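PDB 2ZCA: CRISPR-associated protein Cse2 from Thermus thermophilus, which probably serves in CRISPR-based adaptive immunity against viruses and plasmids, as a homodimeric member of the CasB/Cse2 family of type I-E systems. Local coordinates for residues A[7-20]-A[62-76]. Numbering follows the deposited sequence.
Sequences FLDWLKRLQGQKAW and HYLVAALYALKDGDH
Helix 7-15 and helix 62-71 run roughly the same way, their axes crossing at -46° and coming no nearer than 11.2 Å, a spacing wide enough for large side chains to fill. Tyr-69 does most of that filling, entering as a knob among Leu-8, Leu-11, Lys-12 and Gln-15. Leu-11 CB lies over one face of its ring, 3.9 Å from the centroid, and Gly-74 CA sits over the centre of the other face. Trp-20 CH2 meets the ring edge in plane, 3.7 Å from Tyr-69 CE1. With CG anti to the backbone N, Tyr-69 sends its hydroxyl across to helix 7-15, where it gives a weak hydrogen bond to Gln-15 OE1 at 2.7 Å.

Toward the N-terminal ends of both segments, His-62 and Phe-7 form an edge-to-face pair: the CD2 edge of His-62 points at the face of Phe-7, planes at 77°, while Leu-11 CG backs the opposite face. The rim of the Phe-7 ring rests on Ala-66 CB and Val-65 CG1.

In this all-helical protein, helix 62-71 ends in a Schellman motif with Asp-73 at C' and passes into a type I' turn from Lys-72 to Asp-75; Lys-12 and Gln-15 hold that turn from the other segment. Lys-12, bent at its second torsion, brings NZ to Gly-74 O at 2.6 Å, in the carbonyl plane; a water joins the same NZ to His-76 O. Gln-15 NE2 donates almost straight (172°) to Asp-73 O, 3.2 Å away, approaching from above the carbonyl plane. A second water links Trp-20 NE1 to Asp-73 OD1, which also forms a salt bridge with Arg-24 of helix 20-29. Beside the turn, Leu-8 lays CD2 over the face of the His-76 imidazole.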
loop_
_atom_site.group_PDB
_atom_site.type_symbol
_atom_site.label_atom_id
_atom_site.label_comp_id
_atom_site.label_asym_id
_atom_site.label_seq_id
_atom_site.Cartn_x
_atom_site.Cartn_y
_atom_site.Cartn_z
ATOM N N PHE A 7 8.125 -7.314 -4.667
ATOM C CA PHE A 7 6.702 -7.396 -4.979
ATOM C C PHE A 7 6.333 -6.414 -6.087
ATOM O O PHE A 7 5.486 -6.705 -6.936
ATOM C CB PHE A 7 5.871 -7.119 -3.723
ATOM C CG PHE A 7 4.418 -7.486 -3.872
ATOM C CD1 PHE A 7 4.055 -8.752 -4.321
ATOM C CD2 PHE A 7 3.416 -6.571 -3.564
ATOM C CE1 PHE A 7 2.717 -9.104 -4.464
ATOM C CE2 PHE A 7 2.071 -6.914 -3.704
ATOM C CZ PHE A 7 1.723 -8.184 -4.155
ATOM N N LEU A 8 6.973 -5.250 -6.088
ATOM C CA LEU A 8 6.696 -4.257 -7.115
ATOM C C LEU A 8 7.072 -4.830 -8.481
ATOM O O LEU A 8 6.367 -4.623 -9.468
ATOM C CB LEU A 8 7.495 -2.982 -6.853
ATOM C CG LEU A 8 7.324 -1.878 -7.893
ATOM C CD1 LEU A 8 5.858 -1.459 -7.983
ATOM C CD2 LEU A 8 8.194 -0.700 -7.502
ATOM N N ASP A 9 8.193 -5.545 -8.531
ATOM C CA ASP A 9 8.643 -6.157 -9.776
ATOM C C ASP A 9 7.576 -7.145 -10.246
ATOM O O ASP A 9 7.234 -7.200 -11.429
ATOM C CB ASP A 9 9.967 -6.895 -9.559
ATOM C CG ASP A 9 10.525 -7.483 -10.842
ATOM O OD1 ASP A 9 10.909 -6.701 -11.738
ATOM O OD2 ASP A 9 10.579 -8.726 -10.961
ATOM N N TRP A 10 7.055 -7.925 -9.304
ATOM C CA TRP A 10 6.021 -8.910 -9.605
ATOM C C TRP A 10 4.777 -8.233 -10.172
ATOM O O TRP A 10 4.235 -8.665 -11.192
ATOM C CB TRP A 10 5.670 -9.700 -8.338
ATOM C CG TRP A 10 4.515 -10.653 -8.502
ATOM C CD1 TRP A 10 3.192 -10.388 -8.285
ATOM C CD2 TRP A 10 4.583 -12.016 -8.943
ATOM N NE1 TRP A 10 2.430 -11.501 -8.564
ATOM C CE2 TRP A 10 3.259 -12.514 -8.969
ATOM C CE3 TRP A 10 5.633 -12.865 -9.319
ATOM C CZ2 TRP A 10 2.959 -13.825 -9.356
ATOM C CZ3 TRP A 10 5.333 -14.170 -9.704
ATOM C CH2 TRP A 10 4.006 -14.634 -9.720
ATOM N N LEU A 11 4.321 -7.171 -9.514
ATOM C CA LEU A 11 3.143 -6.451 -9.981
ATOM C C LEU A 11 3.383 -5.840 -11.360
ATOM O O LEU A 11 2.510 -5.896 -12.222
ATOM C CB LEU A 11 2.750 -5.363 -8.977
ATOM C CG LEU A 11 2.271 -5.912 -7.627
ATOM C CD1 LEU A 11 2.033 -4.766 -6.648
ATOM C CD2 LEU A 11 0.993 -6.713 -7.829
ATOM N N LYS A 12 4.567 -5.268 -11.570
ATOM C CA LYS A 12 4.897 -4.665 -12.860
ATOM C C LYS A 12 4.922 -5.716 -13.966
ATOM O O LYS A 12 4.520 -5.449 -15.101
ATOM C CB LYS A 12 6.252 -3.950 -12.788
ATOM C CG LYS A 12 6.189 -2.596 -12.102
ATOM C CD LYS A 12 5.300 -1.650 -12.894
ATOM C CE LYS A 12 5.069 -0.338 -12.166
ATOM N NZ LYS A 12 4.170 0.547 -12.953
ATOM N N ARG A 13 5.396 -6.911 -13.633
ATOM C CA ARG A 13 5.452 -8.000 -14.601
ATOM C C ARG A 13 4.023 -8.405 -14.969
ATOM O O ARG A 13 3.718 -8.648 -16.139
ATOM C CB ARG A 13 6.203 -9.192 -14.009
ATOM C CG ARG A 13 6.294 -10.390 -14.932
ATOM C CD ARG A 13 7.056 -11.535 -14.279
ATOM N NE ARG A 13 7.170 -12.688 -15.168
ATOM C CZ ARG A 13 7.783 -13.823 -14.847
ATOM N NH1 ARG A 13 8.342 -13.962 -13.651
ATOM N NH2 ARG A 13 7.840 -14.819 -15.722
ATOM N N LEU A 14 3.155 -8.469 -13.960
ATOM C CA LEU A 14 1.753 -8.828 -14.153
ATOM C C LEU A 14 1.060 -7.805 -15.042
ATOM O O LEU A 14 0.312 -8.159 -15.953
ATOM C CB LEU A 14 1.024 -8.869 -12.807
ATOM C CG LEU A 14 0.348 -10.156 -12.336
ATOM C CD1 LEU A 14 -0.410 -9.864 -11.044
ATOM C CD2 LEU A 14 -0.604 -10.676 -13.396
ATOM N N GLN A 15 1.301 -6.529 -14.761
ATOM C CA GLN A 15 0.690 -5.455 -15.526
ATOM C C GLN A 15 1.136 -5.485 -16.985
ATOM O O GLN A 15 0.454 -4.956 -17.864
ATOM C CB GLN A 15 1.023 -4.104 -14.884
ATOM C CG GLN A 15 0.474 -2.900 -15.632
ATOM C CD GLN A 15 0.330 -1.680 -14.743
ATOM O OE1 GLN A 15 1.109 -1.482 -13.808
ATOM N NE2 GLN A 15 -0.665 -0.847 -15.037
ATOM N N GLY A 16 2.279 -6.116 -17.240
ATOM C CA GLY A 16 2.780 -6.204 -18.602
ATOM C C GLY A 16 2.253 -7.421 -19.343
ATOM O O GLY A 16 2.498 -7.582 -20.540
ATOM N N GLN A 17 1.527 -8.278 -18.630
ATOM C CA GLN A 17 0.962 -9.495 -19.210
ATOM C C GLN A 17 -0.489 -9.303 -19.634
ATOM O O GLN A 17 -1.162 -8.375 -19.184
ATOM C CB GLN A 17 1.030 -10.644 -18.202
ATOM C CG GLN A 17 2.426 -11.109 -17.856
ATOM C CD GLN A 17 2.418 -12.173 -16.778
ATOM O OE1 GLN A 17 1.706 -13.170 -16.881
ATOM N NE2 GLN A 17 3.214 -11.967 -15.735
ATOM N N LYS A 18 -0.971 -10.198 -20.491
ATOM C CA LYS A 18 -2.342 -10.125 -20.972
ATOM C C LYS A 18 -3.320 -10.376 -19.829
ATOM O O LYS A 18 -4.480 -9.974 -19.889
ATOM C CB LYS A 18 -2.569 -11.154 -22.087
ATOM C CG LYS A 18 -3.972 -11.116 -22.684
ATOM C CD LYS A 18 -4.131 -12.087 -23.848
ATOM C CE LYS A 18 -3.994 -13.535 -23.404
ATOM N NZ LYS A 18 -4.224 -14.472 -24.540
ATOM N N ALA A 19 -2.844 -11.040 -18.781
ATOM C CA ALA A 19 -3.685 -11.339 -17.632
ATOM C C ALA A 19 -3.901 -10.119 -16.738
ATOM O O ALA A 19 -4.630 -10.194 -15.751
ATOM C CB ALA A 19 -3.068 -12.476 -16.817
ATOM N N TRP A 20 -3.279 -8.995 -17.086
ATOM C CA TRP A 20 -3.415 -7.786 -16.272
ATOM C C TRP A 20 -4.861 -7.342 -16.082
ATOM O O TRP A 20 -5.286 -7.084 -14.958
ATOM C CB TRP A 20 -2.607 -6.627 -16.869
ATOM C CG TRP A 20 -2.806 -5.318 -16.127
ATOM C CD1 TRP A 20 -3.236 -4.135 -16.655
ATOM C CD2 TRP A 20 -2.611 -5.080 -14.723
ATOM N NE1 TRP A 20 -3.324 -3.176 -15.671
ATOM C CE2 TRP A 20 -2.947 -3.730 -14.476
ATOM C CE3 TRP A 20 -2.187 -5.879 -13.650
ATOM C CZ2 TRP A 20 -2.872 -3.158 -13.198
ATOM C CZ3 TRP A 20 -2.113 -5.310 -12.378
ATOM C CH2 TRP A 20 -2.454 -3.963 -12.166
ATOM N N HIS A 62 0.667 -7.692 1.591
ATOM C CA HIS A 62 0.869 -7.823 0.151
ATOM C C HIS A 62 -0.445 -7.647 -0.608
ATOM O O HIS A 62 -0.493 -6.966 -1.636
ATOM C CB HIS A 62 1.472 -9.188 -0.199
ATOM C CG HIS A 62 2.917 -9.330 0.165
ATOM N ND1 HIS A 62 3.348 -9.506 1.462
ATOM C CD2 HIS A 62 4.031 -9.357 -0.607
ATOM C CE1 HIS A 62 4.663 -9.640 1.474
ATOM N NE2 HIS A 62 5.102 -9.554 0.231
ATOM N N TYR A 63 -1.510 -8.271 -0.113
ATOM C CA TYR A 63 -2.808 -8.154 -0.774
ATOM C C TYR A 63 -3.302 -6.716 -0.792
ATOM O O TYR A 63 -3.861 -6.259 -1.789
ATOM C CB TYR A 63 -3.848 -9.039 -0.084
ATOM C CG TYR A 63 -3.797 -10.487 -0.525
ATOM C CD1 TYR A 63 -4.336 -10.881 -1.749
ATOM C CD2 TYR A 63 -3.175 -11.452 0.264
ATOM C CE1 TYR A 63 -4.256 -12.202 -2.181
ATOM C CE2 TYR A 63 -3.088 -12.771 -0.158
ATOM C CZ TYR A 63 -3.631 -13.138 -1.382
ATOM O OH TYR A 63 -3.532 -14.442 -1.808
ATOM N N LEU A 64 -3.101 -5.997 0.308
ATOM C CA LEU A 64 -3.561 -4.615 0.361
ATOM C C LEU A 64 -2.774 -3.736 -0.608
ATOM O O LEU A 64 -3.351 -2.892 -1.293
ATOM C CB LEU A 64 -3.461 -4.061 1.792
ATOM C CG LEU A 64 -3.884 -2.597 1.997
ATOM C CD1 LEU A 64 -5.304 -2.379 1.499
ATOM C CD2 LEU A 64 -3.786 -2.243 3.477
ATOM N N VAL A 65 -1.458 -3.933 -0.672
ATOM C CA VAL A 65 -0.634 -3.142 -1.580
ATOM C C VAL A 65 -0.990 -3.428 -3.039
ATOM O O VAL A 65 -1.004 -2.520 -3.864
ATOM C CB VAL A 65 0.871 -3.392 -1.338
ATOM C CG1 VAL A 65 1.701 -2.746 -2.443
ATOM C CG2 VAL A 65 1.270 -2.807 0.016
ATOM N N ALA A 66 -1.282 -4.685 -3.364
ATOM C CA ALA A 66 -1.666 -5.022 -4.730
ATOM C C ALA A 66 -2.967 -4.287 -5.066
ATOM O O ALA A 66 -3.136 -3.784 -6.177
ATOM C CB ALA A 66 -1.871 -6.536 -4.872
ATOM N N ALA A 67 -3.883 -4.234 -4.102
ATOM C CA ALA A 67 -5.164 -3.564 -4.308
ATOM C C ALA A 67 -4.975 -2.063 -4.518
ATOM O O ALA A 67 -5.599 -1.465 -5.397
ATOM C CB ALA A 67 -6.088 -3.812 -3.119
ATOM N N LEU A 68 -4.112 -1.454 -3.712
ATOM C CA LEU A 68 -3.866 -0.020 -3.831
ATOM C C LEU A 68 -3.103 0.298 -5.113
ATOM O O LEU A 68 -3.285 1.362 -5.714
ATOM C CB LEU A 68 -3.106 0.480 -2.597
ATOM C CG LEU A 68 -3.920 0.317 -1.305
ATOM C CD1 LEU A 68 -3.060 0.627 -0.092
ATOM C CD2 LEU A 68 -5.143 1.233 -1.351
ATOM N N TYR A 69 -2.252 -0.631 -5.530
ATOM C CA TYR A 69 -1.479 -0.475 -6.758
ATOM C C TYR A 69 -2.459 -0.443 -7.931
ATOM O O TYR A 69 -2.336 0.378 -8.836
ATOM C CB TYR A 69 -0.494 -1.648 -6.882
ATOM C CG TYR A 69 0.289 -1.735 -8.174
ATOM C CD1 TYR A 69 -0.230 -2.400 -9.290
ATOM C CD2 TYR A 69 1.575 -1.212 -8.262
ATOM C CE1 TYR A 69 0.527 -2.546 -10.459
ATOM C CE2 TYR A 69 2.337 -1.351 -9.421
ATOM C CZ TYR A 69 1.809 -2.020 -10.513
ATOM O OH TYR A 69 2.576 -2.169 -11.650
ATOM N N ALA A 70 -3.443 -1.337 -7.901
ATOM C CA ALA A 70 -4.448 -1.392 -8.954
ATOM C C ALA A 70 -5.304 -0.123 -8.962
ATOM O O ALA A 70 -5.631 0.405 -10.029
ATOM C CB ALA A 70 -5.327 -2.628 -8.767
ATOM N N LEU A 71 -5.665 0.361 -7.776
ATOM C CA LEU A 71 -6.475 1.570 -7.653
ATOM C C LEU A 71 -5.800 2.734 -8.376
ATOM O O LEU A 71 -6.467 3.564 -9.008
ATOM C CB LEU A 71 -6.678 1.929 -6.174
ATOM C CG LEU A 71 -7.397 3.250 -5.871
ATOM C CD1 LEU A 71 -8.836 3.182 -6.370
ATOM C CD2 LEU A 71 -7.367 3.526 -4.369
ATOM N N LYS A 72 -4.472 2.783 -8.283
ATOM C CA LYS A 72 -3.685 3.834 -8.919
ATOM C C LYS A 72 -3.208 3.406 -10.305
ATOM O O LYS A 72 -2.331 4.037 -10.901
ATOM C CB LYS A 72 -2.485 4.196 -8.031
ATOM C CG LYS A 72 -2.850 5.039 -6.810
ATOM C CD LYS A 72 -3.148 6.483 -7.217
ATOM C CE LYS A 72 -3.565 7.339 -6.024
ATOM N NZ LYS A 72 -3.799 8.759 -6.412
ATOM N N ASP A 73 -3.797 2.329 -10.811
ATOM C CA ASP A 73 -3.461 1.803 -12.131
ATOM C C ASP A 73 -1.960 1.561 -12.303
ATOM O O ASP A 73 -1.396 1.800 -13.373
ATOM C CB ASP A 73 -3.972 2.762 -13.212
ATOM C CG ASP A 73 -4.167 2.079 -14.549
ATOM O OD1 ASP A 73 -4.855 1.034 -14.581
ATOM O OD2 ASP A 73 -3.642 2.587 -15.564
ATOM N N GLY A 74 -1.319 1.093 -11.234
ATOM C CA GLY A 74 0.104 0.802 -11.273
ATOM C C GLY A 74 1.046 1.985 -11.408
ATOM O O GLY A 74 2.203 1.817 -11.791
ATOM N N ASP A 75 0.572 3.185 -11.094
ATOM C CA ASP A 75 1.426 4.364 -11.205
ATOM C C ASP A 75 2.402 4.463 -10.037
ATOM O O ASP A 75 2.189 5.211 -9.081
ATOM C CB ASP A 75 0.575 5.634 -11.301
ATOM C CG ASP A 75 1.416 6.881 -11.546
ATOM O OD1 ASP A 75 2.546 6.753 -12.066
ATOM O OD2 ASP A 75 0.939 7.991 -11.237
ATOM N N HIS A 76 3.478 3.692 -10.124
ATOM C CA HIS A 76 4.503 3.691 -9.088
ATOM C C HIS A 76 5.494 4.826 -9.329
ATOM O O HIS A 76 6.102 4.916 -10.395
ATOM C CB HIS A 76 5.235 2.348 -9.073
ATOM C CG HIS A 76 6.462 2.342 -8.218
ATOM N ND1 HIS A 76 7.734 2.454 -8.738
ATOM C CD2 HIS A 76 6.610 2.283 -6.873
ATOM C CE1 HIS A 76 8.613 2.465 -7.752
ATOM N NE2 HIS A 76 7.956 2.362 -6.609
HETATM O O HOH W 1 5.242 3.610 -12.862
HETATM O O HOH W 2 -4.269 -0.660 -16.410
#